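Local coordinates for protein transglutaminase elicitor (PDB 3TW5) that acts as a transglutaminase (EC 2.3.2.13) of the oomycete Phytophthora sojae, probably cross-linking proteins through glutamine side chains, and probably elicits innate immune responses in plants, at residues S59-F68 / H147-D156; L160-A168 / T344-V355. The protein carries 1 engineered substitution. One frame throughout, in Å; residues are numbered along the deposited sequence.

Interaction 1. Residues S59-F68 / H147-D156; sequences SAAEKYAKAF and HNGVTFQPMD
A60 lies against D156 and A67 against N148, with CA atoms 4.8 and 5.3 Å apart, so both ends of helix 60-67 are docked. Between them strand 150-152 runs past the helix at 134° between N-to-C directions, their axes 8.7 Å apart at closest. The motif is a helix packed on a two-stranded β-hairpin, strands 145-147 and 150-152 joined by a type I' turn at H147-V150.

K63 is central. Its chain, extended beyond CG, passes V150 CG2 and brings NZ to D156 OD2 (2.8 Å), a salt bridge on the syn side but tilted 27° out of the carboxylate plane, and to T151 O (3.1 Å). Q153 N donates to OD2 on the anti side, also somewhat out of plane, at the start of helix 154-167, while D156 OD1 accepts from W53 NE1; the carboxylate is held at both oxygens. F152 pushes CZ toward A67 CB (3.6 Å), which meets the ring at its edge, and V150 CG1 touches the same methyl. F68 and H147 have nearly parallel rings that barely overlap. At the turn, N148 ND2 donates to A67 O (2.8 Å) almost straight (178°), in the planes of both the carbonyl and its own amide.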
loop_
_atom_site.group_PDB
_atom_site.type_symbol
_atom_site.label_atom_id
_atom_site.label_comp_id
_atom_site.label_asym_id
_atom_site.label_seq_id
_atom_site.Cartn_x
_atom_site.Cartn_y
_atom_site.Cartn_z
ATOM N N SER A 59 -20.897 11.869 -6.884
ATOM C CA SER A 59 -19.570 11.263 -6.784
ATOM C C SER A 59 -18.447 12.298 -6.758
ATOM O O SER A 59 -18.644 13.456 -7.141
ATOM C CB SER A 59 -19.349 10.295 -7.945
ATOM O OG SER A 59 -19.373 10.969 -9.192
ATOM N N ALA A 60 -17.270 11.866 -6.307
ATOM C CA ALA A 60 -16.079 12.718 -6.280
ATOM C C ALA A 60 -15.700 13.221 -7.674
ATOM O O ALA A 60 -15.205 14.340 -7.823
ATOM C CB ALA A 60 -14.916 11.981 -5.642
ATOM N N ALA A 61 -15.940 12.392 -8.688
ATOM C CA ALA A 61 -15.722 12.779 -10.076
ATOM C C ALA A 61 -16.659 13.910 -10.494
ATOM O O ALA A 61 -16.203 14.943 -10.994
ATOM C CB ALA A 61 -15.890 11.583 -10.988
ATOM N N GLU A 62 -17.962 13.710 -10.275
ATOM C CA GLU A 62 -18.986 14.704 -10.603
ATOM C C GLU A 62 -18.744 16.033 -9.895
ATOM O O GLU A 62 -18.934 17.097 -10.481
ATOM C CB GLU A 62 -20.380 14.170 -10.261
ATOM C CG GLU A 62 -21.519 15.159 -10.521
ATOM C CD GLU A 62 -22.891 14.507 -10.540
ATOM O OE1 GLU A 62 -22.971 13.260 -10.612
ATOM O OE2 GLU A 62 -23.893 15.251 -10.491
ATOM N N LYS A 63 -18.324 15.957 -8.635
ATOM C CA LYS A 63 -18.018 17.145 -7.846
ATOM C C LYS A 63 -16.819 17.907 -8.408
ATOM O O LYS A 63 -16.805 19.140 -8.399
ATOM C CB LYS A 63 -17.782 16.777 -6.381
ATOM C CG LYS A 63 -19.045 16.423 -5.618
ATOM C CD LYS A 63 -18.751 16.248 -4.142
ATOM C CE LYS A 63 -20.009 15.934 -3.364
ATOM N NZ LYS A 63 -19.705 15.747 -1.925
ATOM N N TYR A 64 -15.825 17.166 -8.899
ATOM C CA TYR A 64 -14.644 17.767 -9.520
ATOM C C TYR A 64 -15.005 18.473 -10.826
ATOM O O TYR A 64 -14.545 19.588 -11.079
ATOM C CB TYR A 64 -13.542 16.726 -9.758
ATOM C CG TYR A 64 -12.282 17.308 -10.368
ATOM C CD1 TYR A 64 -11.314 17.916 -9.568
ATOM C CD2 TYR A 64 -12.065 17.264 -11.746
ATOM C CE1 TYR A 64 -10.158 18.462 -10.125
ATOM C CE2 TYR A 64 -10.914 17.810 -12.314
ATOM C CZ TYR A 64 -9.965 18.404 -11.498
ATOM O OH TYR A 64 -8.826 18.940 -12.054
ATOM N N ALA A 65 -15.823 17.815 -11.645
ATOM C CA ALA A 65 -16.293 18.394 -12.898
ATOM C C ALA A 65 -17.043 19.707 -12.658
ATOM O O ALA A 65 -16.705 20.735 -13.248
ATOM C CB ALA A 65 -17.164 17.399 -13.651
ATOM N N LYS A 66 -18.039 19.665 -11.772
ATOM C CA LYS A 66 -18.862 20.833 -11.447
ATOM C C LYS A 66 -18.053 22.038 -10.963
ATOM O O LYS A 66 -18.303 23.167 -11.387
ATOM C CB LYS A 66 -19.917 20.471 -10.398
ATOM C CG LYS A 66 -21.100 19.674 -10.926
ATOM C CD LYS A 66 -22.095 19.385 -9.808
ATOM C CE LYS A 66 -23.368 18.746 -10.339
ATOM N NZ LYS A 66 -24.356 18.485 -9.250
ATOM N N ALA A 67 -17.087 21.788 -10.082
ATOM C CA ALA A 67 -16.288 22.849 -9.472
ATOM C C ALA A 67 -15.354 23.542 -10.455
ATOM O O ALA A 67 -15.202 24.766 -10.418
ATOM C CB ALA A 67 -15.490 22.299 -8.309
ATOM N N PHE A 68 -14.729 22.754 -11.326
ATOM C CA PHE A 68 -13.682 23.258 -12.210
ATOM C C PHE A 68 -14.131 23.344 -13.673
ATOM O O PHE A 68 -13.315 23.242 -14.595
ATOM C CB PHE A 68 -12.409 22.420 -12.052
ATOM C CG PHE A 68 -11.854 22.418 -10.652
ATOM C CD1 PHE A 68 -11.019 23.444 -10.217
ATOM C CD2 PHE A 68 -12.168 21.392 -9.766
ATOM C CE1 PHE A 68 -10.506 23.449 -8.922
ATOM C CE2 PHE A 68 -11.659 21.389 -8.469
ATOM C CZ PHE A 68 -10.825 22.420 -8.048
ATOM N N HIS A 147 -15.793 24.879 -2.921
ATOM C CA HIS A 147 -15.150 25.566 -4.034
ATOM C C HIS A 147 -16.114 25.653 -5.210
ATOM O O HIS A 147 -16.588 24.630 -5.706
ATOM C CB HIS A 147 -13.868 24.843 -4.442
ATOM C CG HIS A 147 -13.018 25.618 -5.398
ATOM N ND1 HIS A 147 -13.177 25.540 -6.765
ATOM C CD2 HIS A 147 -12.004 26.489 -5.185
ATOM C CE1 HIS A 147 -12.294 26.329 -7.354
ATOM N NE2 HIS A 147 -11.571 26.916 -6.417
ATOM N N ASN A 148 -16.397 26.885 -5.641
ATOM C CA ASN A 148 -17.396 27.175 -6.681
ATOM C C ASN A 148 -18.749 26.483 -6.459
ATOM O O ASN A 148 -19.307 25.861 -7.367
ATOM C CB ASN A 148 -16.842 26.899 -8.087
ATOM C CG ASN A 148 -15.662 27.798 -8.442
ATOM O OD1 ASN A 148 -15.518 28.906 -7.914
ATOM N ND2 ASN A 148 -14.808 27.320 -9.343
ATOM N N GLY A 149 -19.258 26.592 -5.233
ATOM C CA GLY A 149 -20.601 26.128 -4.896
ATOM C C GLY A 149 -20.749 24.647 -4.604
ATOM O O GLY A 149 -21.836 24.196 -4.230
ATOM N N VAL A 150 -19.673 23.882 -4.776
ATOM C CA VAL A 150 -19.709 22.447 -4.469
ATOM C C VAL A 150 -18.823 22.094 -3.266
ATOM O O VAL A 150 -17.668 22.527 -3.178
ATOM C CB VAL A 150 -19.418 21.556 -5.726
ATOM C CG1 VAL A 150 -18.053 21.826 -6.289
ATOM C CG2 VAL A 150 -19.576 20.078 -5.402
ATOM N N THR A 151 -19.398 21.330 -2.337
ATOM C CA THR A 151 -18.701 20.893 -1.131
ATOM C C THR A 151 -17.961 19.587 -1.392
ATOM O O THR A 151 -18.561 18.589 -1.807
ATOM C CB THR A 151 -19.676 20.722 0.063
ATOM O OG1 THR A 151 -20.358 21.957 0.304
ATOM C CG2 THR A 151 -18.932 20.310 1.333
ATOM N N PHE A 152 -16.652 19.613 -1.159
ATOM C CA PHE A 152 -15.817 18.424 -1.240
ATOM C C PHE A 152 -15.587 17.861 0.153
ATOM O O PHE A 152 -15.051 18.546 1.028
ATOM C CB PHE A 152 -14.470 18.751 -1.888
ATOM C CG PHE A 152 -14.554 19.035 -3.358
ATOM C CD1 PHE A 152 -14.454 18.003 -4.286
ATOM C CD2 PHE A 152 -14.721 20.337 -3.819
ATOM C CE1 PHE A 152 -14.527 18.262 -5.649
ATOM C CE2 PHE A 152 -14.794 20.603 -5.178
ATOM C CZ PHE A 152 -14.697 19.563 -6.095
ATOM N N GLN A 153 -16.005 16.618 0.357
ATOM C CA GLN A 153 -15.758 15.927 1.614
ATOM C C GLN A 153 -14.310 15.437 1.649
ATOM O O GLN A 153 -13.719 15.198 0.596
ATOM C CB GLN A 153 -16.732 14.757 1.781
ATOM C CG GLN A 153 -18.210 15.160 1.859
ATOM C CD GLN A 153 -18.536 16.045 3.057
ATOM O OE1 GLN A 153 -19.275 17.020 2.936
ATOM N NE2 GLN A 153 -17.987 15.705 4.216
ATOM N N PRO A 154 -13.723 15.303 2.858
ATOM C CA PRO A 154 -12.373 14.745 2.963
ATOM C C PRO A 154 -12.229 13.452 2.168
ATOM O O PRO A 154 -11.197 13.218 1.539
ATOM C CB PRO A 154 -12.233 14.475 4.460
ATOM C CG PRO A 154 -13.037 15.553 5.086
ATOM C CD PRO A 154 -14.213 15.779 4.166
ATOM N N MET A 155 -13.280 12.642 2.188
ATOM C CA MET A 155 -13.324 11.397 1.443
ATOM C C MET A 155 -13.298 11.612 -0.076
ATOM O O MET A 155 -12.625 10.873 -0.796
ATOM C CB MET A 155 -14.559 10.601 1.854
ATOM C CG MET A 155 -14.592 9.201 1.324
ATOM S SD MET A 155 -13.163 8.268 1.877
ATOM C CE MET A 155 -13.500 6.755 1.018
ATOM N N ASP A 156 -14.033 12.615 -0.555
ATOM C CA ASP A 156 -14.024 12.977 -1.971
ATOM C C ASP A 156 -12.609 13.331 -2.427
ATOM O O ASP A 156 -12.175 12.927 -3.511
ATOM C CB ASP A 156 -14.957 14.161 -2.241
ATOM C CG ASP A 156 -16.430 13.795 -2.137
ATOM O OD1 ASP A 156 -16.843 12.732 -2.650
ATOM O OD2 ASP A 156 -17.186 14.602 -1.556
#

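Interaction 2. Residues L160-A168 / T344-V355; sequences LVSLVYDGA and TVTSVGLSYADV
V164 touches L350 and Y352 with its two methyls, and these three residues have more surface buried in the contact than any others. V164 spreads the methyls between the partners: CG1, anti to the backbone N (chi1 165°), meets Y352 at CD1 (3.6 Å), whereas CG2 goes to CG of L350 (3.8 Å) and also to CG2 of V355. The valine and the tyrosine cross at about a right angle, and the methyl comes at the ring obliquely.

L350 reaches along helix 154-167 with both branches. Its CD2 lies by the carbonyl O of L160 and the CB of L163 (3.8 Å); its CD1 meets L160 CD2 (4.0 Å). V355, in the first turn of helix 352-364, adds its CG1 against V161 CB (3.9 Å).

Y352 carries its hydroxyl to E138 OE2, while Y165 OH bonds to OE1 of that same carboxylate, so one glutamate ties together tyrosines from both segments. Toward the C-terminal end of helix 154-167, T346 sets its CG2 on the CA of G167 (3.6 Å), a close backbone approach made possible by the bare glycine. T346 opens a type I turn that ends at G349, whose positive phi gives the G1 bulge of a tight hairpin loop. S351 then N-caps helix 352-364 through weak bonds from A353 N and D354 N.

The two segments meet in a buried apolar contact, in which a hairpin-like loop and the first turn of helix 352-364 together pack on one side of helix 154-167.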
loop_
_atom_site.group_PDB
_atom_site.type_symbol
_atom_site.label_atom_id
_atom_site.label_comp_id
_atom_site.label_asym_id
_atom_site.label_seq_id
_atom_site.Cartn_x
_atom_site.Cartn_y
_atom_site.Cartn_z
ATOM N N LEU A 160 -10.001 11.842 -5.303
ATOM C CA LEU A 160 -9.361 12.647 -6.334
ATOM C C LEU A 160 -7.842 12.481 -6.334
ATOM O O LEU A 160 -7.255 12.194 -7.379
ATOM C CB LEU A 160 -9.755 14.123 -6.200
ATOM C CG LEU A 160 -11.227 14.491 -6.422
ATOM C CD1 LEU A 160 -11.428 15.979 -6.212
ATOM C CD2 LEU A 160 -11.722 14.064 -7.804
ATOM N N VAL A 161 -7.218 12.634 -5.165
ATOM C CA VAL A 161 -5.761 12.516 -5.046
ATOM C C VAL A 161 -5.262 11.093 -5.337
ATOM O O VAL A 161 -4.175 10.916 -5.882
ATOM C CB VAL A 161 -5.232 13.051 -3.678
ATOM C CG1 VAL A 161 -5.574 12.107 -2.536
ATOM C CG2 VAL A 161 -3.732 13.296 -3.736
ATOM N N SER A 162 -6.066 10.089 -5.000
ATOM C CA SER A 162 -5.705 8.702 -5.281
ATOM C C SER A 162 -5.600 8.447 -6.782
ATOM O O SER A 162 -4.628 7.846 -7.242
ATOM C CB SER A 162 -6.698 7.732 -4.637
ATOM O OG SER A 162 -6.564 7.738 -3.229
ATOM N N LEU A 163 -6.592 8.918 -7.537
ATOM C CA LEU A 163 -6.611 8.745 -8.988
ATOM C C LEU A 163 -5.523 9.572 -9.677
ATOM O O LEU A 163 -4.999 9.168 -10.720
ATOM C CB LEU A 163 -7.987 9.086 -9.561
ATOM C CG LEU A 163 -8.293 8.541 -10.959
ATOM C CD1 LEU A 163 -8.519 7.039 -10.928
ATOM C CD2 LEU A 163 -9.490 9.240 -11.565
ATOM N N VAL A 164 -5.192 10.725 -9.093
ATOM C CA VAL A 164 -4.078 11.538 -9.574
ATOM C C VAL A 164 -2.808 10.696 -9.558
ATOM O O VAL A 164 -2.123 10.586 -10.574
ATOM C CB VAL A 164 -3.882 12.827 -8.735
ATOM C CG1 VAL A 164 -2.522 13.467 -9.016
ATOM C CG2 VAL A 164 -4.992 13.819 -9.017
ATOM N N TYR A 165 -2.524 10.081 -8.413
ATOM C CA TYR A 165 -1.337 9.246 -8.239
ATOM C C TYR A 165 -1.289 8.067 -9.205
ATOM O O TYR A 165 -0.208 7.609 -9.572
ATOM C CB TYR A 165 -1.244 8.750 -6.798
ATOM C CG TYR A 165 -0.503 9.683 -5.870
ATOM C CD1 TYR A 165 0.701 9.297 -5.289
ATOM C CD2 TYR A 165 -1.003 10.947 -5.573
ATOM C CE1 TYR A 165 1.388 10.144 -4.432
ATOM C CE2 TYR A 165 -0.325 11.801 -4.718
ATOM C CZ TYR A 165 0.867 11.392 -4.150
ATOM O OH TYR A 165 1.548 12.233 -3.305
ATOM N N ASP A 166 -2.457 7.579 -9.614
ATOM C CA ASP A 166 -2.527 6.533 -10.627
ATOM C C ASP A 166 -2.133 7.079 -11.995
ATOM O O ASP A 166 -1.401 6.427 -12.738
ATOM C CB ASP A 166 -3.926 5.923 -10.694
ATOM C CG ASP A 166 -4.076 4.940 -11.841
ATOM O OD1 ASP A 166 -3.583 3.800 -11.726
ATOM O OD2 ASP A 166 -4.690 5.311 -12.861
ATOM N N GLY A 167 -2.621 8.274 -12.316
ATOM C CA GLY A 167 -2.403 8.874 -13.627
ATOM C C GLY A 167 -1.030 9.484 -13.817
ATOM O O GLY A 167 -0.523 9.554 -14.936
ATOM N N ALA A 168 -0.427 9.929 -12.720
ATOM C CA ALA A 168 0.876 10.574 -12.768
ATOM C C ALA A 168 2.009 9.576 -12.569
ATOM O O ALA A 168 1.819 8.505 -11.985
ATOM C CB ALA A 168 0.955 11.681 -11.727
ATOM N N THR A 344 0.972 18.563 -12.800
ATOM C CA THR A 344 0.639 17.405 -13.625
ATOM C C THR A 344 -0.869 17.300 -13.854
ATOM O O THR A 344 -1.661 17.508 -12.932
ATOM C CB THR A 344 1.178 16.100 -12.998
ATOM O OG1 THR A 344 2.562 16.268 -12.674
ATOM C CG2 THR A 344 1.030 14.923 -13.957
ATOM N N VAL A 345 -1.253 17.011 -15.095
ATOM C CA VAL A 345 -2.642 16.720 -15.435
ATOM C C VAL A 345 -2.735 15.284 -15.949
ATOM O O VAL A 345 -2.033 14.901 -16.885
ATOM C CB VAL A 345 -3.216 17.717 -16.473
ATOM C CG1 VAL A 345 -4.665 17.390 -16.787
ATOM C CG2 VAL A 345 -3.117 19.141 -15.961
ATOM N N THR A 346 -3.591 14.495 -15.309
ATOM C CA THR A 346 -3.815 13.098 -15.671
ATOM C C THR A 346 -4.509 13.001 -17.035
ATOM O O THR A 346 -5.138 13.960 -17.487
ATOM C CB THR A 346 -4.644 12.391 -14.567
ATOM O OG1 THR A 346 -3.889 12.372 -13.352
ATOM C CG2 THR A 346 -4.999 10.960 -14.944
ATOM N N SER A 347 -4.382 11.850 -17.690
ATOM C CA SER A 347 -5.035 11.627 -18.975
ATOM C C SER A 347 -6.562 11.593 -18.854
ATOM O O SER A 347 -7.268 11.625 -19.864
ATOM C CB SER A 347 -4.515 10.348 -19.636
ATOM O OG SER A 347 -5.068 9.193 -19.035
ATOM N N VAL A 348 -7.065 11.526 -17.620
ATOM C CA VAL A 348 -8.509 11.601 -17.364
ATOM C C VAL A 348 -8.967 13.056 -17.227
ATOM O O VAL A 348 -10.165 13.337 -17.193
ATOM C CB VAL A 348 -8.957 10.772 -16.116
ATOM C CG1 VAL A 348 -8.367 9.369 -16.145
ATOM C CG2 VAL A 348 -8.596 11.478 -14.820
ATOM N N GLY A 349 -8.006 13.971 -17.149
ATOM C CA GLY A 349 -8.298 15.395 -17.037
ATOM C C GLY A 349 -8.237 15.901 -15.613
ATOM O O GLY A 349 -8.742 16.982 -15.305
ATOM N N LEU A 350 -7.611 15.114 -14.746
ATOM C CA LEU A 350 -7.501 15.449 -13.340
ATOM C C LEU A 350 -6.209 16.228 -13.115
ATOM O O LEU A 350 -5.115 15.684 -13.268
ATOM C CB LEU A 350 -7.530 14.164 -12.509
ATOM C CG LEU A 350 -8.103 14.118 -11.091
ATOM C CD1 LEU A 350 -9.460 14.784 -10.981
ATOM C CD2 LEU A 350 -8.201 12.672 -10.658
ATOM N N SER A 351 -6.345 17.509 -12.776
ATOM C CA SER A 351 -5.196 18.370 -12.511
ATOM C C SER A 351 -4.757 18.267 -11.055
ATOM O O SER A 351 -5.556 18.495 -10.143
ATOM C CB SER A 351 -5.521 19.828 -12.847
ATOM O OG SER A 351 -4.528 20.701 -12.328
ATOM N N TYR A 352 -3.484 17.937 -10.848
ATOM C CA TYR A 352 -2.911 17.845 -9.506
ATOM C C TYR A 352 -2.814 19.222 -8.855
ATOM O O TYR A 352 -2.824 19.333 -7.630
ATOM C CB TYR A 352 -1.541 17.157 -9.547
ATOM C CG TYR A 352 -0.874 16.958 -8.197
ATOM C CD1 TYR A 352 -1.577 16.420 -7.116
ATOM C CD2 TYR A 352 0.468 17.287 -8.009
ATOM C CE1 TYR A 352 -0.964 16.233 -5.877
ATOM C CE2 TYR A 352 1.093 17.099 -6.772
ATOM C CZ TYR A 352 0.370 16.573 -5.714
ATOM O OH TYR A 352 0.975 16.386 -4.495
ATOM N N ALA A 353 -2.732 20.263 -9.681
ATOM C CA ALA A 353 -2.729 21.640 -9.199
ATOM C C ALA A 353 -4.053 21.965 -8.510
ATOM O O ALA A 353 -4.068 22.561 -7.432
ATOM C CB ALA A 353 -2.466 22.603 -10.347
ATOM N N ASP A 354 -5.155 21.556 -9.139
ATOM C CA ASP A 354 -6.498 21.750 -8.593
ATOM C C ASP A 354 -6.706 20.951 -7.310
ATOM O O ASP A 354 -7.271 21.465 -6.343
ATOM C CB ASP A 354 -7.567 21.366 -9.626
ATOM C CG ASP A 354 -7.703 22.394 -10.745
ATOM O OD1 ASP A 354 -7.410 23.590 -10.513
ATOM O OD2 ASP A 354 -8.119 22.005 -11.862
ATOM N N VAL A 355 -6.240 19.703 -7.312
ATOM C CA VAL A 355 -6.398 18.794 -6.174
ATOM C C VAL A 355 -5.535 19.228 -4.979
ATOM O O VAL A 355 -6.005 19.211 -3.839
ATOM C CB VAL A 355 -6.114 17.323 -6.571
ATOM C CG1 VAL A 355 -6.279 16.390 -5.380
ATOM C CG2 VAL A 355 -7.041 16.891 -7.692
#

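Of the segments in contact, helix 60-67 comes first along the chain, and interaction 1 closes a loop that holds helix 72-82, the small disulfide-linked three-stranded sheet and helix 128-137. The chain then enters helix 154-167, whose first turn belongs to interaction 1 and whose later turns belong to interaction 2. Interaction 2 closes a second, longer loop containing most of the large antiparallel sheet and brings the start of helix 352-364 back to the helical part. The loops follow in series, neither nesting nor crossing. Y64 of 59-68 joins them: its OH probably bonds to S351 N (3.0 Å) of 344-355, linking helix 60-67 to the N-cap residue of helix 352-364.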